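Local coordinates for initiator protein NS1 (Murine minute virus, PDB 4R94) that nicks viral DNA with its N-terminal nuclease domain, the part present here, and with its helicase activity initiates and directs viral DNA replication, at residues Thr14-Leu17 and Lys18-Asn22; Ala208-Phe211 and Leu212-Lys216; Ser230-Gly234 and Trp235-Phe239. All blocks are in the same frame, centred on the assembly; numbering follows the deposited sequence.

Contact 1: residues Thr14-Leu17 and Lys18-Asn22; sequences TNWL and KEKSN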
loop_
_atom_site.group_PDB
_atom_site.type_symbol
_atom_site.label_atom_id
_atom_site.label_comp_id
_atom_site.label_asym_id
_atom_site.label_seq_id
_atom_site.Cartn_x
_atom_site.Cartn_y
_atom_site.Cartn_z
ATOM N N THR A 14 -9.365 11.731 13.559
ATOM C CA THR A 14 -9.987 10.879 14.573
ATOM C C THR A 14 -11.483 10.684 14.289
ATOM O O THR A 14 -11.987 9.556 14.281
ATOM C CB THR A 14 -9.803 11.463 15.989
ATOM O OG1 THR A 14 -8.416 11.734 16.234
ATOM C CG2 THR A 14 -10.317 10.471 17.044
ATOM N N ASN A 15 -12.181 11.784 14.030
ATOM C CA ASN A 15 -13.613 11.726 13.739
ATOM C C ASN A 15 -13.940 10.939 12.476
ATOM O O ASN A 15 -14.901 10.171 12.448
ATOM C CB ASN A 15 -14.194 13.137 13.627
ATOM C CG ASN A 15 -14.315 13.826 14.975
ATOM O OD1 ASN A 15 -14.474 13.169 16.014
ATOM N ND2 ASN A 15 -14.248 15.154 14.969
ATOM N N TRP A 16 -13.142 11.130 11.430
ATOM C CA TRP A 16 -13.343 10.422 10.174
ATOM C C TRP A 16 -13.197 8.907 10.358
ATOM O O TRP A 16 -13.996 8.125 9.826
ATOM C CB TRP A 16 -12.349 10.953 9.130
ATOM C CG TRP A 16 -12.512 10.464 7.722
ATOM C CD1 TRP A 16 -13.330 10.990 6.750
ATOM C CD2 TRP A 16 -11.781 9.404 7.096
ATOM N NE1 TRP A 16 -13.170 10.297 5.575
ATOM C CE2 TRP A 16 -12.225 9.321 5.760
ATOM C CE3 TRP A 16 -10.797 8.514 7.537
ATOM C CZ2 TRP A 16 -11.719 8.377 4.862
ATOM C CZ3 TRP A 16 -10.304 7.580 6.647
ATOM C CH2 TRP A 16 -10.766 7.514 5.328
ATOM N N LEU A 17 -12.196 8.496 11.135
ATOM C CA LEU A 17 -11.966 7.075 11.363
ATOM C C LEU A 17 -13.038 6.482 12.267
ATOM O O LEU A 17 -13.497 5.367 12.037
ATOM C CB LEU A 17 -10.581 6.835 11.969
ATOM C CG LEU A 17 -9.381 7.160 11.086
ATOM C CD1 LEU A 17 -8.099 7.166 11.922
ATOM C CD2 LEU A 17 -9.288 6.164 9.928
ATOM N N LYS A 18 -13.444 7.230 13.286
ATOM C CA LYS A 18 -14.442 6.725 14.219
ATOM C C LYS A 18 -15.790 6.522 13.528
ATOM O O LYS A 18 -16.509 5.568 13.820
ATOM C CB LYS A 18 -14.586 7.664 15.423
ATOM C CG LYS A 18 -15.191 6.983 16.642
ATOM C CD LYS A 18 -14.253 5.904 17.183
ATOM C CE LYS A 18 -14.805 5.248 18.428
ATOM N NZ LYS A 18 -13.837 4.301 19.047
ATOM N N GLU A 19 -16.132 7.409 12.599
ATOM C CA GLU A 19 -17.353 7.241 11.822
ATOM C C GLU A 19 -17.304 5.945 11.027
ATOM O O GLU A 19 -18.339 5.373 10.693
ATOM C CB GLU A 19 -17.577 8.425 10.874
ATOM C CG GLU A 19 -18.166 9.653 11.537
ATOM C CD GLU A 19 -18.433 10.777 10.547
ATOM O OE1 GLU A 19 -17.969 10.676 9.389
ATOM O OE2 GLU A 19 -19.110 11.757 10.927
ATOM N N LYS A 20 -16.093 5.489 10.712
ATOM C CA LYS A 20 -15.940 4.295 9.896
ATOM C C LYS A 20 -15.392 3.128 10.713
ATOM O O LYS A 20 -14.845 2.176 10.164
ATOM C CB LYS A 20 -15.030 4.594 8.699
ATOM C CG LYS A 20 -15.581 5.667 7.781
ATOM C CD LYS A 20 -14.557 6.088 6.731
ATOM C CE LYS A 20 -15.070 7.244 5.904
ATOM N NZ LYS A 20 -15.273 8.433 6.783
ATOM N N SER A 21 -15.565 3.195 12.035
ATOM C CA SER A 21 -14.953 2.230 12.944
ATOM C C SER A 21 -15.263 0.790 12.596
ATOM O O SER A 21 -14.392 -0.082 12.717
ATOM C CB SER A 21 -15.411 2.492 14.386
ATOM O OG SER A 21 -16.820 2.429 14.460
ATOM N N ASN A 22 -16.503 0.560 12.159
ATOM C CA ASN A 22 -17.042 -0.774 11.942
ATOM C C ASN A 22 -17.333 -1.102 10.489
ATOM O O ASN A 22 -18.088 -2.031 10.194
ATOM C CB ASN A 22 -18.334 -0.944 12.746
ATOM C CG ASN A 22 -18.085 -1.039 14.218
ATOM O OD1 ASN A 22 -17.638 -0.079 14.845
ATOM N ND2 ASN A 22 -18.384 -2.196 14.792
#
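The side chain of K20 folds back over the indole of W16 at the C-terminal end of helix 8-19, pairing a cation-pi contact with the closing turns of the helix. NZ lies over the five-membered ring, 3.1 Å from the centroid of the W16 pyrrole ring and 16° off its normal, while CE follows over the same face in a CH-pi contact. K20 is extended until its last torsion, where a bend at chi4 (63°) turns the ammonium over the ring. NZ and the indole NE1 are both donors, so NZ meets the indole through its pi face and not through a hydrogen bond to NE1. A weak bond from K20 NZ to W16 O, 3.3 Å, adds an oxygen to its surroundings.

Two regular helical bonds precede this end: K18 N donates to T14 O at 2.9 Å and E19 N to N15 O at 3.0 Å. The pattern then tightens. K20 N gives its stronger bond to L17 O, 2.9 Å away and well above that carbonyl plane, and makes a weak one to W16 O, at 3.5 Å. T14 OG1 is satisfied by V10 O one turn earlier. The ammonium of K18 bonds to Y252 O and also makes a cation-pi contact with Y252, tying this turn to helix 242-252. Beyond the helix, S21 OG donates to N22 OD1 at 2.7 Å, in the carbonyl plane and on a lone pair of that oxygen.

Contact 2: residues Ala208-Phe211 and Leu212-Lys216; sequences AYYF and LTKKK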
loop_
_atom_site.group_PDB
_atom_site.type_symbol
_atom_site.label_atom_id
_atom_site.label_comp_id
_atom_site.label_asym_id
_atom_site.label_seq_id
_atom_site.Cartn_x
_atom_site.Cartn_y
_atom_site.Cartn_z
ATOM N N ALA A 208 -6.745 2.780 13.585
ATOM C CA ALA A 208 -6.447 3.461 14.841
ATOM C C ALA A 208 -5.673 2.581 15.818
ATOM O O ALA A 208 -4.719 3.030 16.456
ATOM C CB ALA A 208 -7.737 3.939 15.491
ATOM N N TYR A 209 -6.085 1.321 15.929
ATOM C CA TYR A 209 -5.509 0.430 16.930
ATOM C C TYR A 209 -4.297 -0.349 16.438
ATOM O O TYR A 209 -3.645 -1.040 17.222
ATOM C CB TYR A 209 -6.567 -0.558 17.419
ATOM C CG TYR A 209 -7.752 0.079 18.096
ATOM C CD1 TYR A 209 -7.573 1.098 19.030
ATOM C CD2 TYR A 209 -9.044 -0.335 17.810
ATOM C CE1 TYR A 209 -8.659 1.687 19.654
ATOM C CE2 TYR A 209 -10.138 0.240 18.437
ATOM C CZ TYR A 209 -9.936 1.256 19.356
ATOM O OH TYR A 209 -11.023 1.838 19.986
ATOM N N TYR A 210 -3.986 -0.272 15.144
ATOM C CA TYR A 210 -2.851 -1.033 14.643
ATOM C C TYR A 210 -1.966 -0.213 13.674
ATOM O O TYR A 210 -0.799 0.033 13.976
ATOM C CB TYR A 210 -3.331 -2.338 13.975
ATOM C CG TYR A 210 -2.186 -3.169 13.469
ATOM C CD1 TYR A 210 -1.302 -3.785 14.355
ATOM C CD2 TYR A 210 -1.970 -3.327 12.109
ATOM C CE1 TYR A 210 -0.230 -4.529 13.896
ATOM C CE2 TYR A 210 -0.896 -4.073 11.639
ATOM C CZ TYR A 210 -0.039 -4.671 12.533
ATOM O OH TYR A 210 1.022 -5.402 12.050
ATOM N N PHE A 211 -2.471 0.210 12.517
ATOM C CA PHE A 211 -1.529 0.846 11.585
ATOM C C PHE A 211 -0.951 2.158 12.116
ATOM O O PHE A 211 0.225 2.457 11.894
ATOM C CB PHE A 211 -2.177 1.062 10.208
ATOM C CG PHE A 211 -2.379 -0.217 9.453
ATOM C CD1 PHE A 211 -1.284 -0.986 9.083
ATOM C CD2 PHE A 211 -3.660 -0.679 9.165
ATOM C CE1 PHE A 211 -1.450 -2.195 8.397
ATOM C CE2 PHE A 211 -3.846 -1.877 8.481
ATOM C CZ PHE A 211 -2.743 -2.649 8.111
ATOM N N LEU A 212 -1.751 2.927 12.845
ATOM C CA LEU A 212 -1.263 4.178 13.419
ATOM C C LEU A 212 -0.348 3.980 14.645
ATOM O O LEU A 212 0.198 4.947 15.181
ATOM C CB LEU A 212 -2.447 5.088 13.788
ATOM C CG LEU A 212 -3.280 5.626 12.621
ATOM C CD1 LEU A 212 -4.269 6.710 13.074
ATOM C CD2 LEU A 212 -2.370 6.137 11.487
ATOM N N THR A 213 -0.163 2.740 15.090
ATOM C CA THR A 213 0.746 2.496 16.210
ATOM C C THR A 213 2.192 2.278 15.789
ATOM O O THR A 213 3.077 2.199 16.651
ATOM C CB THR A 213 0.330 1.260 17.052
ATOM O OG1 THR A 213 0.580 0.051 16.319
ATOM C CG2 THR A 213 -1.129 1.333 17.455
ATOM N N LYS A 214 2.450 2.167 14.483
ATOM C CA LYS A 214 3.790 1.836 14.007
ATOM C C LYS A 214 4.778 2.988 14.195
ATOM O O LYS A 214 4.386 4.159 14.278
ATOM C CB LYS A 214 3.762 1.427 12.517
ATOM C CG LYS A 214 2.790 0.291 12.161
ATOM C CD LYS A 214 3.102 -1.001 12.912
ATOM C CE LYS A 214 2.164 -2.136 12.469
ATOM N NZ LYS A 214 2.498 -2.706 11.118
ATOM N N LYS A 215 6.061 2.649 14.254
ATOM C CA LYS A 215 7.132 3.646 14.334
ATOM C C LYS A 215 7.595 4.124 12.952
ATOM O O LYS A 215 7.740 3.327 12.028
ATOM C CB LYS A 215 8.326 3.071 15.103
ATOM C CG LYS A 215 9.493 4.046 15.253
ATOM C CD LYS A 215 10.397 3.663 16.419
ATOM C CE LYS A 215 11.560 4.637 16.567
ATOM N NZ LYS A 215 12.311 4.399 17.834
ATOM N N LYS A 216 7.836 5.426 12.821
ATOM C CA LYS A 216 8.240 6.025 11.548
ATOM C C LYS A 216 9.669 5.654 11.186
ATOM O O LYS A 216 10.598 5.803 11.990
ATOM C CB LYS A 216 8.083 7.552 11.609
ATOM C CG LYS A 216 8.565 8.336 10.374
ATOM C CD LYS A 216 7.579 8.245 9.234
ATOM C CE LYS A 216 7.950 9.198 8.080
ATOM N NZ LYS A 216 7.609 10.617 8.400
#
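Y210 O is gripped twice by T213. The hydroxyl OG1 donates to it at 2.7 Å, in the carbonyl plane and on a lone pair, while the backbone N of T213, 3.0 Å from Y210 O, comes from 60° above that plane. Chi1 of T213 (72°) sets OG1 between its own N and carbonyl carbon, turned back to Y210 O; the N-H reaches the same oxygen through the course of the backbone. The other branch, CG2, rests 3.5 Å from Y209 O. One residue further on, a weak but nearly straight bond from K214 N to F211 O, 3.4 Å, closes a type I beta turn from F211 to K214. F211 O also accepts from Q117 NE2 of strand 112-121.

Residues Y210 to K214 match the RCR-3 motif of the nuclease domain, where helix 203-211 gives way to loop, and Y210 is the active-site tyrosine. K214, four residues after it, bends at chi2 and again at chi4 to bring the end of its chain over one face of the phenol. CE lies 3.8 Å from the centroid of the Y210 ring in a CH-pi contact, displaced from the centre toward the rim, with Y210 CZ its nearest ring atom at 3.4 Å. NZ is carried on past the ring toward the hydroxyl side, 3.2 Å from Y210 OH, and forms a salt bridge with E119, a ligand of the bound magnesium. The F211 ring receives Y210 CD2 over its centre, 3.8 Å above the plane, and F211 also meets the ring of H129, another magnesium ligand.

Contact 3: residues Ser230-Gly234 and Trp235-Phe239; sequences SSDSG and WKTNF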
loop_
_atom_site.group_PDB
_atom_site.type_symbol
_atom_site.label_atom_id
_atom_site.label_comp_id
_atom_site.label_asym_id
_atom_site.label_seq_id
_atom_site.Cartn_x
_atom_site.Cartn_y
_atom_site.Cartn_z
ATOM N N SER A 230 1.717 6.818 4.738
ATOM C CA SER A 230 0.338 6.346 4.729
ATOM C C SER A 230 -0.555 7.331 4.011
ATOM O O SER A 230 -0.202 8.506 3.862
ATOM C CB SER A 230 -0.191 6.128 6.152
ATOM O OG SER A 230 0.716 5.347 6.894
ATOM N N SER A 231 -1.717 6.863 3.578
ATOM C CA SER A 231 -2.708 7.752 2.974
ATOM C C SER A 231 -4.084 7.127 3.010
ATOM O O SER A 231 -4.225 5.916 3.157
ATOM C CB SER A 231 -2.348 8.082 1.529
ATOM O OG SER A 231 -2.174 6.901 0.757
ATOM N N ASP A 232 -5.118 7.938 2.846
ATOM C CA ASP A 232 -6.446 7.365 2.830
ATOM C C ASP A 232 -7.357 8.149 1.902
ATOM O O ASP A 232 -6.989 9.220 1.406
ATOM C CB ASP A 232 -7.022 7.314 4.254
ATOM C CG ASP A 232 -7.098 8.681 4.898
ATOM O OD1 ASP A 232 -7.878 9.519 4.401
ATOM O OD2 ASP A 232 -6.388 8.907 5.898
ATOM N N SER A 233 -8.542 7.600 1.681
ATOM C CA SER A 233 -9.465 8.119 0.667
ATOM C C SER A 233 -10.041 9.485 1.057
ATOM O O SER A 233 -10.627 10.179 0.214
ATOM C CB SER A 233 -10.593 7.108 0.429
ATOM O OG SER A 233 -11.179 6.698 1.657
ATOM N N GLY A 234 -9.849 9.877 2.312
ATOM C CA GLY A 234 -10.274 11.187 2.792
ATOM C C GLY A 234 -9.152 12.205 2.966
ATOM O O GLY A 234 -9.390 13.318 3.466
ATOM N N TRP A 235 -7.937 11.834 2.555
ATOM C CA TRP A 235 -6.721 12.613 2.828
ATOM C C TRP A 235 -6.621 13.050 4.291
ATOM O O TRP A 235 -6.146 14.154 4.602
ATOM C CB TRP A 235 -6.633 13.836 1.887
ATOM C CG TRP A 235 -6.355 13.446 0.462
ATOM C CD1 TRP A 235 -7.241 12.907 -0.424
ATOM C CD2 TRP A 235 -5.105 13.547 -0.234
ATOM N NE1 TRP A 235 -6.624 12.669 -1.631
ATOM C CE2 TRP A 235 -5.311 13.050 -1.540
ATOM C CE3 TRP A 235 -3.831 14.010 0.118
ATOM C CZ2 TRP A 235 -4.296 13.008 -2.497
ATOM C CZ3 TRP A 235 -2.821 13.970 -0.841
ATOM C CH2 TRP A 235 -3.061 13.462 -2.127
ATOM N N LYS A 236 -7.029 12.159 5.205
ATOM C CA LYS A 236 -7.093 12.484 6.626
ATOM C C LYS A 236 -5.818 12.157 7.393
ATOM O O LYS A 236 -5.344 12.975 8.191
ATOM C CB LYS A 236 -8.280 11.758 7.265
ATOM C CG LYS A 236 -9.624 12.213 6.721
ATOM C CD LYS A 236 -9.976 13.591 7.248
ATOM C CE LYS A 236 -11.210 14.146 6.546
ATOM N NZ LYS A 236 -11.554 15.502 7.056
ATOM N N THR A 237 -5.249 10.976 7.160
ATOM C CA THR A 237 -4.037 10.600 7.882
ATOM C C THR A 237 -2.754 10.985 7.149
ATOM O O THR A 237 -1.697 11.022 7.769
ATOM C CB THR A 237 -3.989 9.075 8.185
ATOM O OG1 THR A 237 -3.933 8.327 6.964
ATOM C CG2 THR A 237 -5.219 8.646 8.974
ATOM N N ASN A 238 -2.860 11.303 5.850
ATOM C CA ASN A 238 -1.699 11.519 4.975
ATOM C C ASN A 238 -0.619 12.383 5.587
ATOM O O ASN A 238 0.542 12.013 5.619
ATOM C CB ASN A 238 -2.105 12.200 3.658
ATOM C CG ASN A 238 -3.038 11.364 2.814
ATOM O OD1 ASN A 238 -4.025 10.830 3.299
ATOM N ND2 ASN A 238 -2.746 11.281 1.524
ATOM N N PHE A 239 -1.013 13.562 6.055
ATOM C CA PHE A 239 -0.016 14.558 6.426
ATOM C C PHE A 239 0.378 14.489 7.891
ATOM O O PHE A 239 1.174 15.299 8.357
ATOM C CB PHE A 239 -0.521 15.973 6.099
ATOM C CG PHE A 239 -0.766 16.228 4.628
ATOM C CD1 PHE A 239 -0.286 15.374 3.640
ATOM C CD2 PHE A 239 -1.480 17.355 4.238
ATOM C CE1 PHE A 239 -0.528 15.634 2.290
ATOM C CE2 PHE A 239 -1.723 17.622 2.893
ATOM C CZ PHE A 239 -1.244 16.762 1.921
HETATM O O HOH W 1 2.050 9.527 5.863
HETATM O O HOH W 2 -4.915 10.184 -0.203
#
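An Asx turn at the end of strand 227-232 organises this contact, with the carboxylate of D232 binding four donors from the residues that follow it. The turn itself is closed by G234 N, which donates to the anti lone pair of D232 OD1. That same oxygen is met on its syn side by K236 N, 2.9 Å away along an almost straight N-H (177°). D232 OD2 takes two donors from T237: the backbone N on the syn side, 2.7 Å off, and the hydroxyl OG1 on the anti side, also at 2.7 Å. With two bonds to each oxygen the buried carboxylate is fixed in rotation, and so many donors would probably favour its ionised form. D232 holds CG between its own N and carbonyl carbon (chi1 59°), which directs the group at residues 236 and 237.

The backbone of D232 is used too. W235 N donates to D232 O at 3.0 Å, completing a type I beta turn from D232 to W235, while D232 N gives its hydrogen to N238 OD1 at 3.1 Å. The amide nitrogen of N238 lies above one face of the W235 indole, offset toward the rim, and is linked through a water to D232 O; that water sits over the centre of the same face. A second water accepts from S230 N and lies within bonding distance of N238 O, to which it may donate.

Strand 227-232 is paired here with strand 112-121, S231 bonding to V116 and S233 to W114 through the backbone. W16 of helix 8-19 packs on D232, S233 and K236, while W235 touches T66 of helix 54-70.

Overall arrangement
All three contacts are local and follow one another in series along the chain, none nesting within or crossing another. Contact 1 closes the end of helix 8-19 near the N terminus. Much later, contact 2 turns the chain out of helix 203-211, and contact 3 folds it back after strand 227-232, ahead of helix 242-252. Contact 1 touches both of the others: L17 packs on L212 of contact 2, and the indole of W16 also meets G234 of contact 3. Contacts 2 and 3 do not touch, their nearest atoms being about 5 Å apart. The N-terminal helix is thereby joined to the catalytic segment and to the sheet edge region.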